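Local coordinates for ABC transporter substrate-binding protein (PDB 4I1D), which probably captures small solutes in the periplasm for uptake by an ABC transporter, and holds D-malate in this crystal, at residues A[88-91]-A[92-96]; A[174-177]-A[178-181]; A[13-16]-A[17-20]; A[155-158]-A[159-162]. All blocks are in the same frame, centred on the assembly; numbering follows the deposited sequence.

How the contacts relate
All four contacts are local: each joins residues a few positions apart along one continuous run. None touches another. Contact 3, on helix 12-30, is the one near the ligand site. Its Y14 side chain is about 7 Å from the bound D-malate, and that of A13 is about 7 Å from the side chain of the malate-binding R208. Contacts 1, 2 and 4 lie away from the annotated sites. Contacts 4 and 2 come just before and at the end of helix 166-176, with nearest atoms about 10 Å apart. Contacts 1 and 2 lie on opposite sides of the chain's centre, 40 Å apart between centres. Each of these two also binds a sulfate.

Contact 1 of 4, residues A[88-91]-A[92-96]; sequences AAMP and EAYRS. With SO4 (sulfate ion), chain F.
R95 folds its guanidinium back onto the backbone of residues 88-91. NH1 of R95 donates to O of M90 at 3.1 Å, nearly along the C=O axis. NE of R95 adds a weak bond to the same oxygen, and NH1 a weak one to O of A88. CG of R95 sits between its own backbone N and carbonyl carbon (chi1 38°). From there the extended chain carries the flat group back over the turn, with CA of E92 over one face.

The salt bridge from NH2 of R95 to OE2 of E92 is 3.6 Å, and F81 adds a cation-pi contact.

Within the 3-10 turn, N of Y94 bonds to O of P91 at 2.9 Å. N of E92 bonds to O4 of a sulfate, probably from the crystallisation liquor, at 2.9 Å.

The apolar contacts gather on Y94. CB of P91 lies at the ring edge, 3.6 Å from CD2 of Y94. CE of selenomethionine M90 is 3.5 Å from CB of Y94.

The turn lies between helix 85-88 and strand 100-112. Y94 pairs by its backbone with S101 of that strand. P91 and Y94 pack on P272, and M90 on V253 and N271.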
loop_
_atom_site.group_PDB
_atom_site.type_symbol
_atom_site.label_atom_id
_atom_site.label_comp_id
_atom_site.label_asym_id
_atom_site.label_seq_id
_atom_site.Cartn_x
_atom_site.Cartn_y
_atom_site.Cartn_z
ATOM N N ALA A 88 19.704 7.500 49.721
ATOM C CA ALA A 88 19.541 6.475 50.746
ATOM C C ALA A 88 18.688 6.977 51.906
ATOM O O ALA A 88 17.952 6.204 52.524
ATOM C CB ALA A 88 20.902 6.005 51.253
ATOM N N ALA A 89 18.786 8.270 52.202
ATOM C CA ALA A 89 18.041 8.849 53.321
ATOM C C ALA A 89 16.553 9.038 53.008
ATOM O O ALA A 89 15.746 9.241 53.917
ATOM C CB ALA A 89 18.671 10.166 53.761
HETATM N N MSE A 90 16.194 8.975 51.727
HETATM C CA MSE A 90 14.791 9.072 51.323
HETATM C C MSE A 90 14.042 7.776 51.636
HETATM O O MSE A 90 14.643 6.700 51.655
HETATM C CB MSE A 90 14.682 9.412 49.833
HETATM C CG MSE A 90 15.122 10.833 49.514
HETATM SE SE MSE A 90 15.388 11.185 47.610
HETATM C CE MSE A 90 13.676 10.570 46.935
ATOM N N PRO A 91 12.728 7.876 51.898
ATOM C CA PRO A 91 11.937 6.665 52.146
ATOM C C PRO A 91 11.998 5.722 50.948
ATOM O O PRO A 91 12.162 6.178 49.814
ATOM C CB PRO A 91 10.515 7.205 52.334
ATOM C CG PRO A 91 10.713 8.601 52.805
ATOM C CD PRO A 91 11.930 9.100 52.069
ATOM N N GLU A 92 11.871 4.425 51.207
ATOM C CA GLU A 92 12.037 3.415 50.173
ATOM C C GLU A 92 10.977 3.518 49.083
ATOM O O GLU A 92 11.200 3.105 47.946
ATOM C CB GLU A 92 12.064 2.013 50.790
ATOM C CG GLU A 92 13.202 1.829 51.790
ATOM C CD GLU A 92 13.792 0.430 51.779
ATOM O OE1 GLU A 92 13.009 -0.542 51.691
ATOM O OE2 GLU A 92 15.040 0.308 51.857
ATOM N N ALA A 93 9.828 4.081 49.425
ATOM C CA ALA A 93 8.769 4.250 48.442
ATOM C C ALA A 93 9.094 5.348 47.416
ATOM O O ALA A 93 8.377 5.508 46.425
ATOM C CB ALA A 93 7.457 4.544 49.132
ATOM N N TYR A 94 10.170 6.096 47.650
ATOM C CA TYR A 94 10.558 7.192 46.755
ATOM C C TYR A 94 11.710 6.826 45.822
ATOM O O TYR A 94 12.179 7.655 45.050
ATOM C CB TYR A 94 10.927 8.446 47.549
ATOM C CG TYR A 94 9.749 9.184 48.154
ATOM C CD1 TYR A 94 9.185 10.280 47.510
ATOM C CD2 TYR A 94 9.211 8.798 49.377
ATOM C CE1 TYR A 94 8.114 10.965 48.064
ATOM C CE2 TYR A 94 8.138 9.480 49.938
ATOM C CZ TYR A 94 7.601 10.563 49.277
ATOM O OH TYR A 94 6.542 11.249 49.829
ATOM N N ARG A 95 12.174 5.587 45.903
ATOM C CA ARG A 95 13.230 5.119 45.019
ATOM C C ARG A 95 12.956 3.706 44.549
ATOM O O ARG A 95 12.025 3.049 45.020
ATOM C CB ARG A 95 14.598 5.194 45.699
ATOM C CG ARG A 95 14.594 4.829 47.155
ATOM C CD ARG A 95 15.985 4.976 47.741
ATOM N NE ARG A 95 15.955 4.952 49.198
ATOM C CZ ARG A 95 15.943 3.841 49.922
ATOM N NH1 ARG A 95 15.915 3.913 51.244
ATOM N NH2 ARG A 95 15.960 2.660 49.324
ATOM N N SER A 96 13.761 3.255 43.598
ATOM C CA SER A 96 13.652 1.901 43.091
ATOM C C SER A 96 15.077 1.412 43.049
ATOM O O SER A 96 15.981 2.163 43.391
ATOM C CB SER A 96 13.038 1.897 41.687
ATOM O OG SER A 96 14.034 2.127 40.702
HETATM S S SO4 F . 11.179 3.652 54.746
HETATM O O1 SO4 F . 10.541 4.733 55.499
HETATM O O2 SO4 F . 12.579 3.989 54.483
HETATM O O3 SO4 F . 11.129 2.409 55.511
HETATM O O4 SO4 F . 10.460 3.458 53.488
#

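Contact 2 of 4, residues A[174-177]-A[178-181]; sequences EEIK and PHIT. With SO4 (sulfate ion), chain E.
I176 gives its carbonyl oxygen to H179 where helix 166-176 passes into a 3-10 turn. N of H179 donates to O of I176 at 2.7 Å. N of I180 donates to O of K177 at 3.1 Å, from well above the carbonyl plane. P178 lies within both turns and, as a proline, has no N-H to give. CD of P178 lies 3.5 Å from O of E175 and close to O of E174.

CD1 of I176 is 4.0 Å from CB of H179. CG1 of I176 is 4.0 Å from CD1 of I180, and the two isoleucines cross at about a right angle. The H179 ring has the carbonyl oxygens of E175 and I176 near its plane, at its edge.

CG of K177 stands anti to the backbone N (chi1 -161°) and the chain runs extended to NZ. NZ forms a salt bridge with D167 of the second subunit and bonds to O of F321. A second, long salt bridge of 3.8 Å runs from NZ of K177 to OE2 of E174. The lysine probably eases the closeness of E174 to the acidic D167 of the second subunit. P178 and H179 also pack on L164 and P163 of that subunit.

Beyond the turn, OG1 of T181 bonds to N of R137 and donates to O1 of a sulfate, probably from the crystallisation liquor, at 2.9 Å. I180 lies on R137 and L139. The arrangement is a 3-10 turn leading from helix 166-176 into strand 182-184, parallel to strand 137-140, as in the beta-alpha-beta crossovers of periplasmic binding proteins.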
loop_
_atom_site.group_PDB
_atom_site.type_symbol
_atom_site.label_atom_id
_atom_site.label_comp_id
_atom_site.label_asym_id
_atom_site.label_seq_id
_atom_site.Cartn_x
_atom_site.Cartn_y
_atom_site.Cartn_z
ATOM N N GLU A 174 -15.829 5.491 26.396
ATOM C CA GLU A 174 -16.669 5.394 25.212
ATOM C C GLU A 174 -17.879 6.297 25.374
ATOM O O GLU A 174 -18.290 6.968 24.434
ATOM C CB GLU A 174 -17.122 3.950 24.974
ATOM C CG GLU A 174 -16.342 3.246 23.873
ATOM C CD GLU A 174 -16.480 3.941 22.520
ATOM O OE1 GLU A 174 -17.521 4.589 22.273
ATOM O OE2 GLU A 174 -15.544 3.840 21.702
ATOM N N GLU A 175 -18.436 6.323 26.579
ATOM C CA GLU A 175 -19.587 7.168 26.865
ATOM C C GLU A 175 -19.302 8.665 26.622
ATOM O O GLU A 175 -20.142 9.375 26.078
ATOM C CB GLU A 175 -20.092 6.928 28.293
ATOM C CG GLU A 175 -21.134 7.947 28.757
ATOM C CD GLU A 175 -21.513 7.811 30.230
ATOM O OE1 GLU A 175 -20.984 6.906 30.917
ATOM O OE2 GLU A 175 -22.351 8.620 30.694
ATOM N N ILE A 176 -18.117 9.138 26.995
ATOM C CA ILE A 176 -17.835 10.577 26.967
ATOM C C ILE A 176 -17.347 11.024 25.589
ATOM O O ILE A 176 -17.441 12.198 25.225
ATOM C CB ILE A 176 -16.756 10.961 28.018
ATOM C CG1 ILE A 176 -16.806 12.457 28.364
ATOM C CG2 ILE A 176 -15.355 10.619 27.497
ATOM C CD1 ILE A 176 -18.203 13.009 28.612
ATOM N N LYS A 177 -16.826 10.068 24.831
ATOM C CA LYS A 177 -16.114 10.332 23.581
ATOM C C LYS A 177 -16.798 11.342 22.623
ATOM O O LYS A 177 -16.134 12.222 22.065
ATOM C CB LYS A 177 -15.851 9.002 22.875
ATOM C CG LYS A 177 -14.772 9.021 21.832
ATOM C CD LYS A 177 -14.563 7.620 21.300
ATOM C CE LYS A 177 -13.203 7.482 20.624
ATOM N NZ LYS A 177 -13.039 6.126 20.037
ATOM N N PRO A 178 -18.122 11.222 22.427
ATOM C CA PRO A 178 -18.795 12.161 21.511
ATOM C C PRO A 178 -18.783 13.595 22.039
ATOM O O PRO A 178 -19.039 14.543 21.280
ATOM C CB PRO A 178 -20.241 11.632 21.456
ATOM C CG PRO A 178 -20.139 10.192 21.833
ATOM C CD PRO A 178 -19.018 10.132 22.858
ATOM N N HIS A 179 -18.476 13.749 23.326
ATOM C CA HIS A 179 -18.499 15.061 23.955
ATOM C C HIS A 179 -17.099 15.643 24.088
ATOM O O HIS A 179 -16.921 16.744 24.612
ATOM C CB HIS A 179 -19.194 14.981 25.307
ATOM C CG HIS A 179 -20.616 14.524 25.212
ATOM N ND1 HIS A 179 -21.631 15.351 24.787
ATOM C CD2 HIS A 179 -21.184 13.317 25.452
ATOM C CE1 HIS A 179 -22.775 14.681 24.794
ATOM N NE2 HIS A 179 -22.530 13.445 25.192
ATOM N N ILE A 180 -16.108 14.904 23.598
ATOM C CA ILE A 180 -14.751 15.406 23.605
ATOM C C ILE A 180 -14.516 16.200 22.323
ATOM O O ILE A 180 -14.646 15.684 21.208
ATOM C CB ILE A 180 -13.725 14.280 23.749
ATOM C CG1 ILE A 180 -13.934 13.543 25.078
ATOM C CG2 ILE A 180 -12.317 14.833 23.633
ATOM C CD1 ILE A 180 -14.072 14.451 26.291
ATOM N N THR A 181 -14.193 17.474 22.508
ATOM C CA THR A 181 -13.952 18.393 21.414
ATOM C C THR A 181 -12.616 18.078 20.758
ATOM O O THR A 181 -12.504 18.044 19.531
ATOM C CB THR A 181 -13.926 19.818 21.954
ATOM O OG1 THR A 181 -15.149 20.065 22.663
ATOM C CG2 THR A 181 -13.753 20.821 20.829
HETATM S S SO4 E . -18.345 19.206 20.736
HETATM O O1 SO4 E . -17.105 19.966 20.567
HETATM O O2 SO4 E . -18.117 17.794 20.423
HETATM O O3 SO4 E . -18.820 19.315 22.118
HETATM O O4 SO4 E . -19.346 19.770 19.832
#

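Contact 3 of 4, residues A[13-16]-A[17-20]; sequences AYQA and AQTV
Y14 turns one ring face to the side-chain amide of Q18, one helical turn on. NE2 of Q18 sits over the ring centre, 2.9 Å above its plane, and is 3.0 Å from CZ of Y14. This is close packing for a nitrogen over an aromatic face. Ring and amide planes are 40° apart, so the amide is tilted and does not lie flat on the ring.

Two torsions bring the groups together. CG of Y14 is anti to the backbone N (chi1 172°). In Q18, CG is anti to the carbonyl carbon instead (chi1 -69°), and the extended chain runs back toward Y14. Both ends of the amide are held: OE1 of Q18 bonds to OH of Y102, and NE2 to OG of S9. OH of Y14 bonds to D61. A leucine in place of Y14 would probably leave D61 without this hydroxyl partner and the Q18 amide without its aromatic cover.

T19 makes the second link. Its OG1 and its N both donate to O of Q15, each at 3.0 Å, from opposite faces of the carbonyl plane. OG1 of T19 also bonds to Q36, which joins it to the Q15 amide. That amide further bonds to G11, D37 and S38.

The ordinary helical bonds continue beneath, such as N of A17 to O of A13 at 2.9 Å. All this lies on helix 12-30, the helix of the beta-alpha-beta unit formed with strands 4-9 and 33-38. Y14, Q15 and Q18 face strand 4-9, and Y14 also touches strand 100-112. A17 and V20 pack on H264.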
loop_
_atom_site.group_PDB
_atom_site.type_symbol
_atom_site.label_atom_id
_atom_site.label_comp_id
_atom_site.label_asym_id
_atom_site.label_seq_id
_atom_site.Cartn_x
_atom_site.Cartn_y
_atom_site.Cartn_z
ATOM N N ALA A 13 10.020 25.221 29.975
ATOM C CA ALA A 13 10.067 25.909 31.267
ATOM C C ALA A 13 10.568 24.964 32.352
ATOM O O ALA A 13 11.336 25.357 33.236
ATOM C CB ALA A 13 8.708 26.465 31.635
ATOM N N TYR A 14 10.127 23.712 32.271
ATOM C CA TYR A 14 10.525 22.680 33.227
ATOM C C TYR A 14 12.046 22.505 33.308
ATOM O O TYR A 14 12.616 22.570 34.392
ATOM C CB TYR A 14 9.830 21.356 32.898
ATOM C CG TYR A 14 10.296 20.155 33.699
ATOM C CD1 TYR A 14 10.441 20.216 35.081
ATOM C CD2 TYR A 14 10.562 18.948 33.067
ATOM C CE1 TYR A 14 10.856 19.107 35.801
ATOM C CE2 TYR A 14 10.965 17.843 33.771
ATOM C CZ TYR A 14 11.119 17.917 35.135
ATOM O OH TYR A 14 11.546 16.792 35.822
ATOM N N GLN A 15 12.711 22.292 32.174
ATOM C CA GLN A 15 14.166 22.096 32.210
ATOM C C GLN A 15 14.902 23.385 32.583
ATOM O O GLN A 15 15.976 23.343 33.184
ATOM C CB GLN A 15 14.694 21.532 30.885
ATOM C CG GLN A 15 16.146 21.052 30.939
ATOM C CD GLN A 15 16.463 19.976 29.891
ATOM O OE1 GLN A 15 15.571 19.283 29.402
ATOM N NE2 GLN A 15 17.740 19.834 29.557
ATOM N N ALA A 16 14.344 24.537 32.220
ATOM C CA ALA A 16 14.993 25.793 32.596
ATOM C C ALA A 16 14.963 25.943 34.125
ATOM O O ALA A 16 15.912 26.428 34.740
ATOM C CB ALA A 16 14.322 26.980 31.927
ATOM N N ALA A 17 13.862 25.512 34.729
ATOM C CA ALA A 17 13.697 25.611 36.177
ATOM C C ALA A 17 14.663 24.671 36.886
ATOM O O ALA A 17 15.209 25.014 37.932
ATOM C CB ALA A 17 12.264 25.296 36.569
ATOM N N GLN A 18 14.859 23.485 36.309
ATOM C CA GLN A 18 15.798 22.508 36.840
ATOM C C GLN A 18 17.198 23.072 36.829
ATOM O O GLN A 18 18.006 22.804 37.721
ATOM C CB GLN A 18 15.802 21.245 35.981
ATOM C CG GLN A 18 14.537 20.414 36.051
ATOM C CD GLN A 18 14.629 19.252 35.094
ATOM O OE1 GLN A 18 15.554 18.458 35.188
ATOM N NE2 GLN A 18 13.703 19.176 34.133
ATOM N N THR A 19 17.488 23.831 35.781
ATOM C CA THR A 19 18.813 24.383 35.588
ATOM C C THR A 19 19.122 25.372 36.704
ATOM O O THR A 19 20.181 25.300 37.329
ATOM C CB THR A 19 18.932 25.047 34.203
ATOM O OG1 THR A 19 18.881 24.031 33.193
ATOM C CG2 THR A 19 20.241 25.840 34.074
ATOM N N VAL A 20 18.192 26.284 36.962
ATOM C CA VAL A 20 18.392 27.285 37.998
ATOM C C VAL A 20 18.485 26.648 39.383
ATOM O O VAL A 20 19.397 26.941 40.154
ATOM C CB VAL A 20 17.257 28.301 38.010
ATOM C CG1 VAL A 20 17.442 29.269 39.165
ATOM C CG2 VAL A 20 17.219 29.048 36.692
#

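Contact 4 of 4, residues A[155-158]-A[159-162]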
loop_
_atom_site.group_PDB
_atom_site.type_symbol
_atom_site.label_atom_id
_atom_site.label_comp_id
_atom_site.label_asym_id
_atom_site.label_seq_id
_atom_site.Cartn_x
_atom_site.Cartn_y
_atom_site.Cartn_z
ATOM N N GLY A 155 -17.174 6.643 39.798
ATOM C CA GLY A 155 -17.423 6.574 41.228
ATOM C C GLY A 155 -16.370 5.874 42.068
ATOM O O GLY A 155 -16.519 5.751 43.284
ATOM N N VAL A 156 -15.305 5.410 41.426
ATOM C CA VAL A 156 -14.233 4.714 42.134
ATOM C C VAL A 156 -13.383 5.720 42.919
ATOM O O VAL A 156 -12.983 6.756 42.385
ATOM C CB VAL A 156 -13.337 3.929 41.147
ATOM C CG1 VAL A 156 -12.203 3.239 41.881
ATOM C CG2 VAL A 156 -14.164 2.914 40.380
ATOM N N ALA A 157 -13.121 5.410 44.187
ATOM C CA ALA A 157 -12.345 6.288 45.059
ATOM C C ALA A 157 -10.880 6.327 44.640
ATOM O O ALA A 157 -10.306 5.289 44.316
ATOM C CB ALA A 157 -12.462 5.836 46.506
ATOM N N PRO A 158 -10.267 7.526 44.659
ATOM C CA PRO A 158 -8.882 7.720 44.218
ATOM C C PRO A 158 -7.904 6.702 44.807
ATOM O O PRO A 158 -6.954 6.303 44.133
ATOM C CB PRO A 158 -8.551 9.132 44.725
ATOM C CG PRO A 158 -9.836 9.842 44.692
ATOM C CD PRO A 158 -10.876 8.798 45.095
ATOM N N ASP A 159 -8.129 6.285 46.045
ATOM C CA ASP A 159 -7.185 5.380 46.694
ATOM C C ASP A 159 -7.591 3.908 46.563
ATOM O O ASP A 159 -6.993 3.036 47.188
ATOM C CB ASP A 159 -6.995 5.764 48.163
ATOM C CG ASP A 159 -8.286 5.690 48.956
ATOM O OD1 ASP A 159 -9.371 5.716 48.333
ATOM O OD2 ASP A 159 -8.215 5.610 50.202
ATOM N N LYS A 160 -8.596 3.631 45.737
ATOM C CA LYS A 160 -9.023 2.256 45.492
ATOM C C LYS A 160 -8.924 1.858 44.013
ATOM O O LYS A 160 -9.533 0.882 43.586
ATOM C CB LYS A 160 -10.463 2.064 45.972
ATOM C CG LYS A 160 -10.676 2.292 47.463
ATOM C CD LYS A 160 -10.111 1.150 48.302
ATOM C CE LYS A 160 -10.585 1.243 49.750
ATOM N NZ LYS A 160 -10.177 0.064 50.564
ATOM N N LEU A 161 -8.153 2.607 43.236
ATOM C CA LEU A 161 -8.097 2.397 41.793
ATOM C C LEU A 161 -7.387 1.121 41.343
ATOM O O LEU A 161 -7.852 0.435 40.434
ATOM C CB LEU A 161 -7.445 3.604 41.115
ATOM C CG LEU A 161 -8.345 4.832 41.033
ATOM C CD1 LEU A 161 -7.528 6.066 40.771
ATOM C CD2 LEU A 161 -9.377 4.623 39.950
ATOM N N TYR A 162 -6.248 0.816 41.958
ATOM C CA TYR A 162 -5.380 -0.251 41.460
ATOM C C TYR A 162 -5.658 -1.600 42.128
ATOM O O TYR A 162 -5.996 -1.655 43.307
ATOM C CB TYR A 162 -3.901 0.158 41.599
ATOM C CG TYR A 162 -3.551 1.413 40.822
ATOM C CD1 TYR A 162 -3.280 1.357 39.461
ATOM C CD2 TYR A 162 -3.501 2.654 41.446
ATOM C CE1 TYR A 162 -2.967 2.497 38.738
ATOM C CE2 TYR A 162 -3.185 3.813 40.729
ATOM C CZ TYR A 162 -2.921 3.726 39.377
ATOM O OH TYR A 162 -2.607 4.861 38.660
#
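V156 and L161 pack together just after a Schellman motif. That motif ends helix 146-153, with G155, at positive phi, as its C-prime residue. The chain then makes a type I beta turn over residues 157-160, in which N of K160 donates to O of A157 at 2.8 Å (N-H...O angle 161°).

The tight side of the contact is apolar. CD2 of L161 meets CG1 of V156 at 3.7 Å, and the two side chains cross at a slant. The other branch, CD1 of L161, reaches 3.4 Å from O of P158. CG of L161 points anti to its own carbonyl carbon (chi1 -75°), which turns the two methyls back over the turn. L161 is buried against E148 and L151 of the helix and A299, while P158 covers M152 and A299. An alanine at L161 would probably open a gap beside V156 and P158 and weaken the hold of the turn on the helix.

The other side is looser and solvent-exposed. K160 bends at its second torsion, and its ammonium end leads away from the turn. Its CG only brushes CB of A157, at 4.1 Å. The carboxylate of D159 folds back over the same alanine, with OD1 of D159 3.6 Å from CB of A157.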